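Local coordinates for glycosyltransferase (Streptomyces viridochromogenes, PDB 2IUY), which probably transfers a sugar from a nucleotide donor as a retaining family GT4 enzyme of the GT-B class, in the biosynthesis of the antibiotic avilamycin A, at residues 30-35 and 110-115; 125-130 and 276-281; 131-136 and 249-254; 137-142 and 332-337. All coordinates share one frame; numbering follows the deposited sequence.

Contacts 1, 2 and 3 cluster between the two six-stranded parallel sheets of this GT-B fold, with centres about 9 Å (2 and 3), 12 Å (1 and 3) and 14 Å (1 and 2) apart. Contacts 2 and 3 share helix 128-133, which meets the second domain in both. Thr-114 OG1 of contact 1 is hydrogen-bonded to Cys-251 N of contact 3 at 3.0 Å. Contact 1 is closest to the UDP site, which holds no UDP here: it includes Gly-30, and the side chains of Val-35 and Thr-256 are about 4 Å apart. Contact 4, at the surface, is tied to contact 3 (Arg-131 NH1 to Ala-140 O, 2.8 Å) and contact 2 (Tyr-125 N to Pro-141 O, 3.0 Å).

Contact 1 of 4, residues 30-35 and 110-115; sequences GGIQWV and SHHFTT
Ile-32 and Val-35, on the first turns of helix 31-45, pack against His-112 and Phe-113, just past strand 106-111, in an apolar contact that joins two parts of the N-terminal domain close to the centre of the chain. The joint is modest, 194 Å² summed over both sides, and is made by side chains.

Ile-32 does most of the touching. Its CG1 lies 3.7 Å from His-112 CB and almost as near to CG and CD2, meeting the CB-CG end of the ring obliquely, while the CG2 branch reaches His-112 CD2 at 3.9 Å. CD1 continues past the histidine to Phe-113 CZ, 3.5 Å away; there the two side chains meet at roughly a right angle. With chi1 at -67°, CG1 is anti to the carbonyl carbon, which directs the longer branch across to the loop. Val-35 and His-112 point toward each other, Val-35 CG1 resting 3.8 Å from His-112 CE1. Both aliphatic groups reach the imidazole obliquely from one side of its plane; over the opposite face sits Ser-110 O, 3.3 Å above the His-112 ring and offset toward its rim.

The polar end of His-112 is engaged elsewhere: NE2 is hydrogen-bonded to ND1 of His-91, whose ring meets it with the planes about 15° apart.

Gly-30, a residue seen to bind UDP, occupies the N-cap of helix 31-45, and Trp-34 on the same helix makes a cation-pi contact with Arg-225. Through Ile-32 and Val-35 the helix start borders the loop leaving strand 106-111, and Ser-110 and His-111 in turn touch strand 123-125.

Contact 2 of 4, residues 125-130 and 276-281; sequences YSSRAQ and LAEIVP
Glu-278 of the short helix 276-279 presents its carboxylate to the first turn of helix 128-133 and takes two of the turn's backbone N-H groups. Arg-128 N donates to Glu-278 OE1 at 2.9 Å with an N-H...O angle of 144°; Ala-129 N donates to Glu-278 OE2 at 2.8 Å and 158°. Both oxygens are met on their syn sides, close to the carboxylate plane, so the group forms a two-pronged grip with one acceptor for each donor. Ser-127 CB approaches Glu-278 OE1 to 3.4 Å and Ala-129 CB lies close to OE2, packing carbon beside the oxygens.

The third amide of the turn is satisfied within its own segment. Ser-127 is the N-cap, and its OG accepts from Gln-130 N at 3.1 Å; the same hydroxyl is hydrogen-bonded to Pro-253 O. Just before the helix, Ser-126 N donates to Gln-130 OE1 at 2.8 Å, while Gln-130 NE2 serves the carbonyls of His-111 and Phe-113, so both ends of that buried amide are used.

Arg-128 adds a different element. Bent at chi3, it brings its guanidinium into a stack with the carboxylate, planes 23° apart, with Glu-278 CG over one face, offset toward the rim near Arg-128 NH2 (3.6 Å). No guanidinium N-H points at OE1: Arg-128 NE is 4.2 Å from Glu-278 OE1, which lies well out of the guanidinium plane, so only charge attraction is left.

Bonded to the first N-H groups of helix 128-133 and close to a guanidinium, Glu-278 is consistent with a stabilised carboxylate, in a contact joining the two domains.

Contact 3 of 4, residues 131-136 and 249-254; sequences RAHCGG and IWCEPG
The His-133 imidazole lies with one face on Cys-251: CB stands 3.5 Å above the plane, over the ring centre and only 9° off the normal, a CH-pi contact. The sulfur approaches more obliquely, SG being 4.2 Å from the ring centroid. At the edge, in the ring plane, a water is hydrogen-bonded to NE2 at 2.8 Å and donates to Ile-249 O at the same distance. That carbonyl comes obliquely within 3.2 Å of His-133 CE1, but its angle to NE2 is poor, so the water makes the polar link. Having CG opposite the backbone N (chi1 -176°) carries the ring toward the 249-254 loop, where Cys-251 lies.

In that loop Trp-250 NE1 donates to Glu-252 OE1 at 3.0 Å, the Trp-250 N-H meeting OE1 from above the carboxylate plane. Glu-252 also forms a salt bridge with Lys-175, seen to bind UDP.

Helix 128-133 ends in a Schellman motif: Gly-135 has positive phi, and Gly-135 N and Gly-136 N bond back to Ala-132 O and Arg-131 O. The contact joins this N-terminal-domain helix end, beside strand 123-125, to the second-domain loop between strand 234-237 and helix 256-263.

Contact 4 of 4, residues 137-142 and 332-337; sequences GDDAPV and YRRLLA
Arg-334 reaches from the last turns of helix 321-336 to the beta turn 137-140, and its guanidinium meets Asp-139 through charge and hydrogen bonding together. The salt bridge runs from NH2 to Asp-139 OD2 at 2.9 Å, the oxygen lying at the guanidinium edge near its plane. The two flat groups are turned 65° against each other, and OD1 stays farther from NH2 at 3.6 Å, so this is a single-oxygen bridge. NH2 also donates to Asp-139 O at 3.0 Å with an N-H...O angle of 150°; one nitrogen thereby holds both the side chain and the backbone of the same residue.

Through water, Arg-334 NH1 donates at 3.1 Å to a molecule that returns a weak bond to Asp-139 O. NH1 is bonded as well to Gln-331 OE1, one turn back, which helps fix the rotation of the head group.

Packing is slight: Pro-141 CG lies 3.7 Å from Arg-334 NH1, obliquely. An extended chain from CG to NE, with chi1 at 169°, lets the arginine span the gap, since the nearest CA atoms, of Pro-141 and Arg-334, are 11.0 Å apart.

Away from the UDP site, the chain's last helix lies against strands 87-90 and 106-111, consistent with the GT-B fold, in which the C-terminal helix returns to the first domain; this contact ties it to the loop beside edge strand 123-125, on which Pro-141 rests.

Contact 1 of 4, residues 30-35 and 110-115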
loop_
_atom_site.group_PDB
_atom_site.type_symbol
_atom_site.label_atom_id
_atom_site.label_comp_id
_atom_site.label_asym_id
_atom_site.label_seq_id
_atom_site.Cartn_x
_atom_site.Cartn_y
_atom_site.Cartn_z
ATOM N N GLY A 30 7.500 2.057 -3.989
ATOM C CA GLY A 30 7.529 1.335 -2.735
ATOM C C GLY A 30 6.256 1.538 -1.949
ATOM O O GLY A 30 6.103 2.553 -1.239
ATOM N N GLY A 31 5.370 0.562 -2.069
ATOM C CA GLY A 31 4.115 0.508 -1.340
ATOM C C GLY A 31 4.201 0.545 0.161
ATOM O O GLY A 31 3.532 1.349 0.743
ATOM N N ILE A 32 4.997 -0.320 0.801
ATOM C CA ILE A 32 5.109 -0.320 2.282
ATOM C C ILE A 32 5.529 1.023 2.894
ATOM O O ILE A 32 5.053 1.423 3.979
ATOM C CB ILE A 32 6.050 -1.448 2.835
ATOM C CG1 ILE A 32 5.433 -2.836 2.566
ATOM C CG2 ILE A 32 6.363 -1.244 4.360
ATOM C CD1 ILE A 32 6.435 -4.038 2.806
ATOM N N GLN A 33 6.424 1.703 2.179
ATOM C CA GLN A 33 7.012 2.967 2.595
ATOM C C GLN A 33 5.961 4.074 2.575
ATOM O O GLN A 33 5.958 4.929 3.438
ATOM C CB GLN A 33 8.202 3.309 1.698
ATOM C CG GLN A 33 9.338 2.316 1.794
ATOM C CD GLN A 33 9.335 1.238 0.675
ATOM O OE1 GLN A 33 8.300 0.937 0.060
ATOM N NE2 GLN A 33 10.491 0.666 0.425
ATOM N N TRP A 34 5.066 4.036 1.592
ATOM C CA TRP A 34 3.898 4.899 1.561
ATOM C C TRP A 34 2.952 4.580 2.739
ATOM O O TRP A 34 2.470 5.477 3.411
ATOM C CB TRP A 34 3.154 4.816 0.195
ATOM C CG TRP A 34 3.783 5.793 -0.794
ATOM C CD1 TRP A 34 4.505 5.495 -1.916
ATOM C CD2 TRP A 34 3.801 7.216 -0.663
ATOM N NE1 TRP A 34 4.978 6.665 -2.494
ATOM C CE2 TRP A 34 4.545 7.732 -1.748
ATOM C CE3 TRP A 34 3.231 8.112 0.255
ATOM C CZ2 TRP A 34 4.715 9.102 -1.948
ATOM C CZ3 TRP A 34 3.425 9.474 0.070
ATOM C CH2 TRP A 34 4.167 9.952 -1.015
ATOM N N VAL A 35 2.732 3.306 3.007
ATOM C CA VAL A 35 1.871 2.934 4.159
ATOM C C VAL A 35 2.398 3.578 5.431
ATOM O O VAL A 35 1.643 4.166 6.193
ATOM C CB VAL A 35 1.730 1.408 4.333
ATOM C CG1 VAL A 35 0.889 1.067 5.596
ATOM C CG2 VAL A 35 1.099 0.781 3.060
ATOM N N SER A 110 2.257 -4.785 11.282
ATOM C CA SER A 110 1.311 -4.757 10.146
ATOM C C SER A 110 1.925 -5.672 9.081
ATOM O O SER A 110 3.009 -5.407 8.567
ATOM C CB SER A 110 1.150 -3.364 9.540
ATOM O OG SER A 110 0.510 -2.445 10.396
ATOM N N HIS A 111 1.221 -6.739 8.763
ATOM C CA HIS A 111 1.595 -7.632 7.678
ATOM C C HIS A 111 1.232 -7.120 6.291
ATOM O O HIS A 111 0.059 -6.918 5.981
ATOM C CB HIS A 111 1.004 -9.025 7.895
ATOM C CG HIS A 111 1.801 -10.087 7.210
ATOM N ND1 HIS A 111 3.178 -10.142 7.304
ATOM C CD2 HIS A 111 1.435 -11.084 6.367
ATOM C CE1 HIS A 111 3.623 -11.141 6.564
ATOM N NE2 HIS A 111 2.588 -11.726 5.985
ATOM N N HIS A 112 2.253 -6.934 5.469
ATOM C CA HIS A 112 2.075 -6.434 4.110
ATOM C C HIS A 112 2.359 -7.494 3.025
ATOM O O HIS A 112 2.631 -7.142 1.853
ATOM C CB HIS A 112 2.967 -5.208 3.915
ATOM C CG HIS A 112 2.681 -4.113 4.921
ATOM N ND1 HIS A 112 1.432 -3.549 5.058
ATOM C CD2 HIS A 112 3.479 -3.476 5.809
ATOM C CE1 HIS A 112 1.462 -2.631 6.006
ATOM N NE2 HIS A 112 2.701 -2.546 6.463
ATOM N N PHE A 113 2.317 -8.772 3.404
ATOM C CA PHE A 113 2.751 -9.827 2.440
ATOM C C PHE A 113 1.700 -10.933 2.238
ATOM O O PHE A 113 0.879 -11.166 3.110
ATOM C CB PHE A 113 4.135 -10.397 2.846
ATOM C CG PHE A 113 5.213 -9.398 2.788
ATOM C CD1 PHE A 113 5.825 -9.095 1.591
ATOM C CD2 PHE A 113 5.613 -8.715 3.937
ATOM C CE1 PHE A 113 6.829 -8.115 1.519
ATOM C CE2 PHE A 113 6.626 -7.770 3.882
ATOM C CZ PHE A 113 7.226 -7.464 2.680
ATOM N N THR A 114 1.719 -11.575 1.063
ATOM C CA THR A 114 0.857 -12.722 0.769
ATOM C C THR A 114 1.287 -13.979 1.556
ATOM O O THR A 114 0.532 -14.937 1.726
ATOM C CB THR A 114 0.873 -13.008 -0.732
ATOM O OG1 THR A 114 -0.217 -13.840 -1.068
ATOM C CG2 THR A 114 2.180 -13.689 -1.162
ATOM N N THR A 115 2.519 -13.948 2.038
ATOM C CA THR A 115 3.158 -15.067 2.735
ATOM C C THR A 115 2.786 -15.058 4.228
ATOM O O THR A 115 2.339 -14.050 4.771
ATOM C CB THR A 115 4.708 -14.995 2.557
ATOM O OG1 THR A 115 5.168 -13.692 2.883
ATOM C CG2 THR A 115 5.116 -15.287 1.095
#

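Contact 2 of 4, residues 125-130 and 276-281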
loop_
_atom_site.group_PDB
_atom_site.type_symbol
_atom_site.label_atom_id
_atom_site.label_comp_id
_atom_site.label_asym_id
_atom_site.label_seq_id
_atom_site.Cartn_x
_atom_site.Cartn_y
_atom_site.Cartn_z
ATOM N N TYR A 125 -3.632 -7.525 10.014
ATOM C CA TYR A 125 -3.705 -7.772 8.581
ATOM C C TYR A 125 -4.452 -6.642 7.902
ATOM O O TYR A 125 -5.344 -6.050 8.509
ATOM C CB TYR A 125 -4.360 -9.150 8.329
ATOM C CG TYR A 125 -3.557 -10.254 9.011
ATOM C CD1 TYR A 125 -2.552 -10.932 8.326
ATOM C CD2 TYR A 125 -3.784 -10.602 10.342
ATOM C CE1 TYR A 125 -1.790 -11.930 8.933
ATOM C CE2 TYR A 125 -3.002 -11.601 10.978
ATOM C CZ TYR A 125 -2.025 -12.252 10.273
ATOM O OH TYR A 125 -1.262 -13.256 10.883
ATOM N N SER A 126 -4.090 -6.310 6.656
ATOM C CA SER A 126 -4.803 -5.189 5.998
ATOM C C SER A 126 -6.159 -5.608 5.425
ATOM O O SER A 126 -6.986 -4.747 5.077
ATOM C CB SER A 126 -3.950 -4.448 4.949
ATOM O OG SER A 126 -3.101 -5.340 4.275
ATOM N N SER A 127 -6.401 -6.916 5.330
ATOM C CA SER A 127 -7.697 -7.392 4.852
ATOM C C SER A 127 -8.089 -8.729 5.484
ATOM O O SER A 127 -7.248 -9.462 5.970
ATOM C CB SER A 127 -7.720 -7.459 3.317
ATOM O OG SER A 127 -6.858 -8.478 2.812
ATOM N N ARG A 128 -9.384 -9.024 5.502
ATOM C CA ARG A 128 -9.867 -10.379 5.863
ATOM C C ARG A 128 -9.297 -11.490 4.963
ATOM O O ARG A 128 -8.965 -12.534 5.461
ATOM C CB ARG A 128 -11.405 -10.460 5.795
ATOM C CG ARG A 128 -12.144 -9.684 6.898
ATOM C CD ARG A 128 -13.718 -9.862 6.772
ATOM N NE ARG A 128 -14.362 -8.866 5.890
ATOM C CZ ARG A 128 -14.861 -9.096 4.661
ATOM N NH1 ARG A 128 -14.783 -10.310 4.075
ATOM N NH2 ARG A 128 -15.437 -8.095 3.990
ATOM N N ALA A 129 -9.240 -11.272 3.644
ATOM C CA ALA A 129 -8.702 -12.279 2.699
ATOM C C ALA A 129 -7.258 -12.585 3.034
ATOM O O ALA A 129 -6.887 -13.731 3.154
ATOM C CB ALA A 129 -8.824 -11.801 1.272
ATOM N N GLN A 130 -6.456 -11.551 3.286
ATOM C CA GLN A 130 -5.067 -11.770 3.712
ATOM C C GLN A 130 -5.006 -12.508 5.051
ATOM O O GLN A 130 -4.299 -13.499 5.179
ATOM C CB GLN A 130 -4.332 -10.449 3.824
ATOM C CG GLN A 130 -2.862 -10.573 4.044
ATOM C CD GLN A 130 -2.293 -9.393 4.780
ATOM O OE1 GLN A 130 -3.039 -8.633 5.387
ATOM N NE2 GLN A 130 -0.969 -9.232 4.748
ATOM N N LEU A 276 -8.750 -6.900 -2.734
ATOM C CA LEU A 276 -9.522 -6.129 -3.717
ATOM C C LEU A 276 -11.043 -6.324 -3.647
ATOM O O LEU A 276 -11.817 -5.367 -3.797
ATOM C CB LEU A 276 -8.988 -6.367 -5.123
ATOM C CG LEU A 276 -7.501 -5.967 -5.239
ATOM C CD1 LEU A 276 -6.983 -6.408 -6.610
ATOM C CD2 LEU A 276 -7.283 -4.441 -5.045
ATOM N N ALA A 277 -11.473 -7.558 -3.422
ATOM C CA ALA A 277 -12.900 -7.849 -3.210
ATOM C C ALA A 277 -13.538 -6.948 -2.113
ATOM O O ALA A 277 -14.728 -6.636 -2.164
ATOM C CB ALA A 277 -13.081 -9.365 -2.884
ATOM N N GLU A 278 -12.734 -6.552 -1.140
ATOM C CA GLU A 278 -13.194 -5.840 0.077
ATOM C C GLU A 278 -13.229 -4.334 -0.099
ATOM O O GLU A 278 -14.115 -3.654 0.451
ATOM C CB GLU A 278 -12.291 -6.212 1.283
ATOM C CG GLU A 278 -12.527 -7.665 1.837
ATOM C CD GLU A 278 -11.387 -8.144 2.755
ATOM O OE1 GLU A 278 -11.074 -7.457 3.739
ATOM O OE2 GLU A 278 -10.773 -9.185 2.468
ATOM N N ILE A 279 -12.277 -3.814 -0.880
ATOM C CA ILE A 279 -12.081 -2.368 -0.963
ATOM C C ILE A 279 -12.468 -1.721 -2.264
ATOM O O ILE A 279 -12.898 -0.579 -2.261
ATOM C CB ILE A 279 -10.630 -1.927 -0.542
ATOM C CG1 ILE A 279 -9.522 -2.599 -1.408
ATOM C CG2 ILE A 279 -10.387 -2.293 0.903
ATOM C CD1 ILE A 279 -8.101 -2.007 -1.043
ATOM N N VAL A 280 -12.312 -2.443 -3.369
ATOM C CA VAL A 280 -12.641 -1.910 -4.703
ATOM C C VAL A 280 -14.108 -1.488 -4.859
ATOM O O VAL A 280 -14.354 -0.388 -5.363
ATOM C CB VAL A 280 -12.177 -2.827 -5.850
ATOM C CG1 VAL A 280 -12.653 -2.299 -7.232
ATOM C CG2 VAL A 280 -10.605 -2.937 -5.801
ATOM N N PRO A 281 -15.068 -2.307 -4.362
ATOM C CA PRO A 281 -16.483 -1.932 -4.547
ATOM C C PRO A 281 -16.827 -0.612 -3.841
ATOM O O PRO A 281 -17.742 0.091 -4.257
ATOM C CB PRO A 281 -17.255 -3.094 -3.910
ATOM C CG PRO A 281 -16.272 -4.266 -3.954
ATOM C CD PRO A 281 -14.958 -3.585 -3.634
#

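Contact 3 of 4, residues 131-136 and 249-254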
loop_
_atom_site.group_PDB
_atom_site.type_symbol
_atom_site.label_atom_id
_atom_site.label_comp_id
_atom_site.label_asym_id
_atom_site.label_seq_id
_atom_site.Cartn_x
_atom_site.Cartn_y
_atom_site.Cartn_z
ATOM N N ARG A 131 -5.708 -12.005 6.064
ATOM C CA ARG A 131 -5.706 -12.677 7.373
ATOM C C ARG A 131 -5.989 -14.202 7.246
ATOM O O ARG A 131 -5.271 -15.028 7.824
ATOM C CB ARG A 131 -6.703 -12.032 8.349
ATOM C CG ARG A 131 -6.694 -12.766 9.744
ATOM C CD ARG A 131 -7.630 -12.132 10.757
ATOM N NE ARG A 131 -8.995 -12.209 10.252
ATOM C CZ ARG A 131 -10.059 -11.721 10.876
ATOM N NH1 ARG A 131 -9.931 -11.081 12.054
ATOM N NH2 ARG A 131 -11.254 -11.850 10.294
ATOM N N ALA A 132 -7.033 -14.558 6.514
ATOM C CA ALA A 132 -7.408 -15.955 6.232
ATOM C C ALA A 132 -6.264 -16.768 5.532
ATOM O O ALA A 132 -5.899 -17.879 5.950
ATOM C CB ALA A 132 -8.672 -15.932 5.338
ATOM N N HIS A 133 -5.733 -16.173 4.454
ATOM C CA HIS A 133 -4.714 -16.706 3.631
ATOM C C HIS A 133 -3.415 -16.927 4.424
ATOM O O HIS A 133 -2.656 -17.910 4.191
ATOM C CB HIS A 133 -4.509 -15.693 2.478
ATOM C CG HIS A 133 -3.525 -16.134 1.443
ATOM N ND1 HIS A 133 -3.809 -17.118 0.518
ATOM C CD2 HIS A 133 -2.254 -15.734 1.194
ATOM C CE1 HIS A 133 -2.754 -17.308 -0.251
ATOM N NE2 HIS A 133 -1.797 -16.482 0.140
ATOM N N CYS A 134 -3.130 -16.010 5.351
ATOM C CA CYS A 134 -1.896 -16.074 6.136
ATOM C C CYS A 134 -2.028 -16.928 7.379
ATOM O O CYS A 134 -1.063 -17.043 8.143
ATOM C CB CYS A 134 -1.427 -14.663 6.521
ATOM S SG CYS A 134 -0.980 -13.674 5.051
ATOM N N GLY A 135 -3.210 -17.510 7.604
ATOM C CA GLY A 135 -3.421 -18.310 8.820
ATOM C C GLY A 135 -3.633 -17.509 10.097
ATOM O O GLY A 135 -3.485 -18.055 11.188
ATOM N N GLY A 136 -4.018 -16.228 9.987
ATOM C CA GLY A 136 -4.287 -15.389 11.172
ATOM C C GLY A 136 -5.583 -15.798 11.839
ATOM O O GLY A 136 -6.537 -16.171 11.172
ATOM N N ILE A 249 -0.938 -19.399 -4.012
ATOM C CA ILE A 249 -1.629 -18.452 -4.878
ATOM C C ILE A 249 -1.437 -17.047 -4.336
ATOM O O ILE A 249 -1.533 -16.821 -3.125
ATOM C CB ILE A 249 -3.123 -18.755 -5.028
ATOM C CG1 ILE A 249 -3.347 -20.161 -5.582
ATOM C CG2 ILE A 249 -3.731 -17.840 -6.092
ATOM C CD1 ILE A 249 -2.815 -20.346 -7.054
ATOM N N TRP A 250 -1.135 -16.121 -5.246
ATOM C CA TRP A 250 -1.076 -14.703 -4.917
ATOM C C TRP A 250 -2.433 -14.212 -4.310
ATOM O O TRP A 250 -3.517 -14.498 -4.824
ATOM C CB TRP A 250 -0.654 -13.844 -6.137
ATOM C CG TRP A 250 -0.585 -12.354 -5.755
ATOM C CD1 TRP A 250 -1.548 -11.404 -5.957
ATOM C CD2 TRP A 250 0.483 -11.692 -5.070
ATOM N NE1 TRP A 250 -1.127 -10.203 -5.475
ATOM C CE2 TRP A 250 0.106 -10.349 -4.908
ATOM C CE3 TRP A 250 1.741 -12.099 -4.623
ATOM C CZ2 TRP A 250 0.932 -9.393 -4.283
ATOM C CZ3 TRP A 250 2.583 -11.147 -4.014
ATOM C CH2 TRP A 250 2.175 -9.803 -3.857
ATOM N N CYS A 251 -2.332 -13.467 -3.222
ATOM C CA CYS A 251 -3.506 -12.899 -2.559
ATOM C C CYS A 251 -3.137 -11.460 -2.171
ATOM O O CYS A 251 -2.336 -11.259 -1.251
ATOM C CB CYS A 251 -3.824 -13.729 -1.315
ATOM S SG CYS A 251 -5.183 -13.144 -0.245
ATOM N N GLU A 252 -3.671 -10.467 -2.896
ATOM C CA GLU A 252 -3.229 -9.049 -2.722
ATOM C C GLU A 252 -3.457 -8.678 -1.247
ATOM O O GLU A 252 -4.565 -8.797 -0.781
ATOM C CB GLU A 252 -3.978 -8.110 -3.677
ATOM C CG GLU A 252 -3.408 -6.663 -3.753
ATOM C CD GLU A 252 -2.010 -6.640 -4.284
ATOM O OE1 GLU A 252 -1.749 -7.279 -5.321
ATOM O OE2 GLU A 252 -1.134 -6.025 -3.663
ATOM N N PRO A 253 -2.390 -8.386 -0.476
ATOM C CA PRO A 253 -2.638 -8.055 0.954
ATOM C C PRO A 253 -3.515 -6.837 1.287
ATOM O O PRO A 253 -4.468 -6.976 2.111
ATOM C CB PRO A 253 -1.229 -7.901 1.560
ATOM C CG PRO A 253 -0.292 -8.511 0.564
ATOM C CD PRO A 253 -0.956 -8.509 -0.785
ATOM N N GLY A 254 -3.217 -5.691 0.650
ATOM C CA GLY A 254 -3.851 -4.436 0.971
ATOM C C GLY A 254 -4.005 -3.404 -0.140
ATOM O O GLY A 254 -4.879 -2.514 -0.038
HETATM O O HOH W 1 0.553 -16.682 -1.326
#

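Contact 4 of 4, residues 137-142 and 332-337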
loop_
_atom_site.group_PDB
_atom_site.type_symbol
_atom_site.label_atom_id
_atom_site.label_comp_id
_atom_site.label_asym_id
_atom_site.label_seq_id
_atom_site.Cartn_x
_atom_site.Cartn_y
_atom_site.Cartn_z
ATOM N N GLY A 137 -5.599 -15.776 13.177
ATOM C CA GLY A 137 -6.792 -16.179 13.949
ATOM C C GLY A 137 -7.878 -15.122 13.916
ATOM O O GLY A 137 -7.632 -13.977 13.478
ATOM N N ASP A 138 -9.079 -15.481 14.375
ATOM C CA ASP A 138 -10.203 -14.559 14.323
ATOM C C ASP A 138 -10.073 -13.353 15.239
ATOM O O ASP A 138 -10.739 -12.334 15.019
ATOM C CB ASP A 138 -11.524 -15.260 14.634
ATOM C CG ASP A 138 -12.029 -16.102 13.486
ATOM O OD1 ASP A 138 -11.416 -16.146 12.399
ATOM O OD2 ASP A 138 -13.061 -16.729 13.680
ATOM N N ASP A 139 -9.224 -13.469 16.252
ATOM C CA ASP A 139 -8.945 -12.361 17.147
ATOM C C ASP A 139 -7.795 -11.416 16.679
ATOM O O ASP A 139 -7.511 -10.418 17.357
ATOM C CB ASP A 139 -8.734 -12.874 18.602
ATOM C CG ASP A 139 -9.422 -11.976 19.628
ATOM O OD1 ASP A 139 -10.387 -11.312 19.220
ATOM O OD2 ASP A 139 -8.996 -11.893 20.803
ATOM N N ALA A 140 -7.156 -11.731 15.535
ATOM C CA ALA A 140 -6.205 -10.776 14.890
ATOM C C ALA A 140 -6.930 -9.614 14.192
ATOM O O ALA A 140 -7.813 -9.826 13.374
ATOM C CB ALA A 140 -5.247 -11.493 13.911
ATOM N N PRO A 141 -6.554 -8.378 14.522
ATOM C CA PRO A 141 -7.227 -7.229 13.922
ATOM C C PRO A 141 -6.965 -7.131 12.426
ATOM O O PRO A 141 -5.888 -7.494 11.936
ATOM C CB PRO A 141 -6.581 -6.010 14.626
ATOM C CG PRO A 141 -5.884 -6.568 15.824
ATOM C CD PRO A 141 -5.503 -7.971 15.481
ATOM N N VAL A 142 -7.987 -6.664 11.723
ATOM C CA VAL A 142 -7.889 -6.342 10.342
ATOM C C VAL A 142 -8.025 -4.826 10.261
ATOM O O VAL A 142 -9.033 -4.246 10.710
ATOM C CB VAL A 142 -8.955 -7.081 9.510
ATOM C CG1 VAL A 142 -9.024 -6.490 8.139
ATOM C CG2 VAL A 142 -8.616 -8.566 9.422
ATOM N N TYR A 332 -2.384 -1.012 20.129
ATOM C CA TYR A 332 -1.241 -0.757 21.016
ATOM C C TYR A 332 -1.637 -0.840 22.488
ATOM O O TYR A 332 -0.948 -1.467 23.266
ATOM C CB TYR A 332 -0.621 0.635 20.791
ATOM C CG TYR A 332 -0.146 0.991 19.373
ATOM C CD1 TYR A 332 -0.055 0.040 18.337
ATOM C CD2 TYR A 332 0.216 2.312 19.079
ATOM C CE1 TYR A 332 0.422 0.437 17.033
ATOM C CE2 TYR A 332 0.656 2.681 17.830
ATOM C CZ TYR A 332 0.762 1.748 16.815
ATOM O OH TYR A 332 1.199 2.220 15.564
ATOM N N ARG A 333 -2.711 -0.150 22.860
ATOM C CA ARG A 333 -3.222 -0.175 24.236
ATOM C C ARG A 333 -3.704 -1.554 24.683
ATOM O O ARG A 333 -3.571 -1.904 25.881
ATOM C CB ARG A 333 -4.317 0.899 24.437
ATOM C CG ARG A 333 -3.737 2.317 24.262
ATOM C CD ARG A 333 -4.529 3.372 24.975
ATOM N NE ARG A 333 -4.189 4.722 24.525
ATOM C CZ ARG A 333 -3.187 5.462 24.994
ATOM N NH1 ARG A 333 -2.391 5.017 25.961
ATOM N NH2 ARG A 333 -3.004 6.677 24.488
ATOM N N ARG A 334 -4.277 -2.315 23.751
ATOM C CA ARG A 334 -4.675 -3.715 24.004
ATOM C C ARG A 334 -3.460 -4.533 24.442
ATOM O O ARG A 334 -3.491 -5.225 25.448
ATOM C CB ARG A 334 -5.314 -4.305 22.735
ATOM C CG ARG A 334 -5.525 -5.839 22.763
ATOM C CD ARG A 334 -6.253 -6.263 21.506
ATOM N NE ARG A 334 -6.665 -7.671 21.422
ATOM C CZ ARG A 334 -7.119 -8.197 20.283
ATOM N NH1 ARG A 334 -7.159 -7.432 19.183
ATOM N NH2 ARG A 334 -7.512 -9.457 20.224
ATOM N N LEU A 335 -2.369 -4.400 23.699
ATOM C CA LEU A 335 -1.123 -5.050 24.014
ATOM C C LEU A 335 -0.473 -4.556 25.313
ATOM O O LEU A 335 0.031 -5.359 26.104
ATOM C CB LEU A 335 -0.151 -4.935 22.806
ATOM C CG LEU A 335 -0.526 -5.730 21.532
ATOM C CD1 LEU A 335 0.245 -5.189 20.343
ATOM C CD2 LEU A 335 -0.304 -7.237 21.641
ATOM N N LEU A 336 -0.469 -3.233 25.509
ATOM C CA LEU A 336 0.064 -2.651 26.715
ATOM C C LEU A 336 -0.676 -3.132 27.988
ATOM O O LEU A 336 -0.024 -3.317 29.021
ATOM C CB LEU A 336 0.172 -1.115 26.589
ATOM C CG LEU A 336 1.268 -0.655 25.585
ATOM C CD1 LEU A 336 1.133 0.798 25.179
ATOM C CD2 LEU A 336 2.715 -0.974 26.141
ATOM N N ALA A 337 -1.995 -3.375 27.890
ATOM C CA ALA A 337 -2.795 -3.894 29.013
ATOM C C ALA A 337 -2.606 -5.372 29.267
ATOM O O ALA A 337 -3.220 -5.909 30.187
ATOM C CB ALA A 337 -4.292 -3.600 28.838
HETATM O O HOH W 2 -9.269 -7.639 16.948
#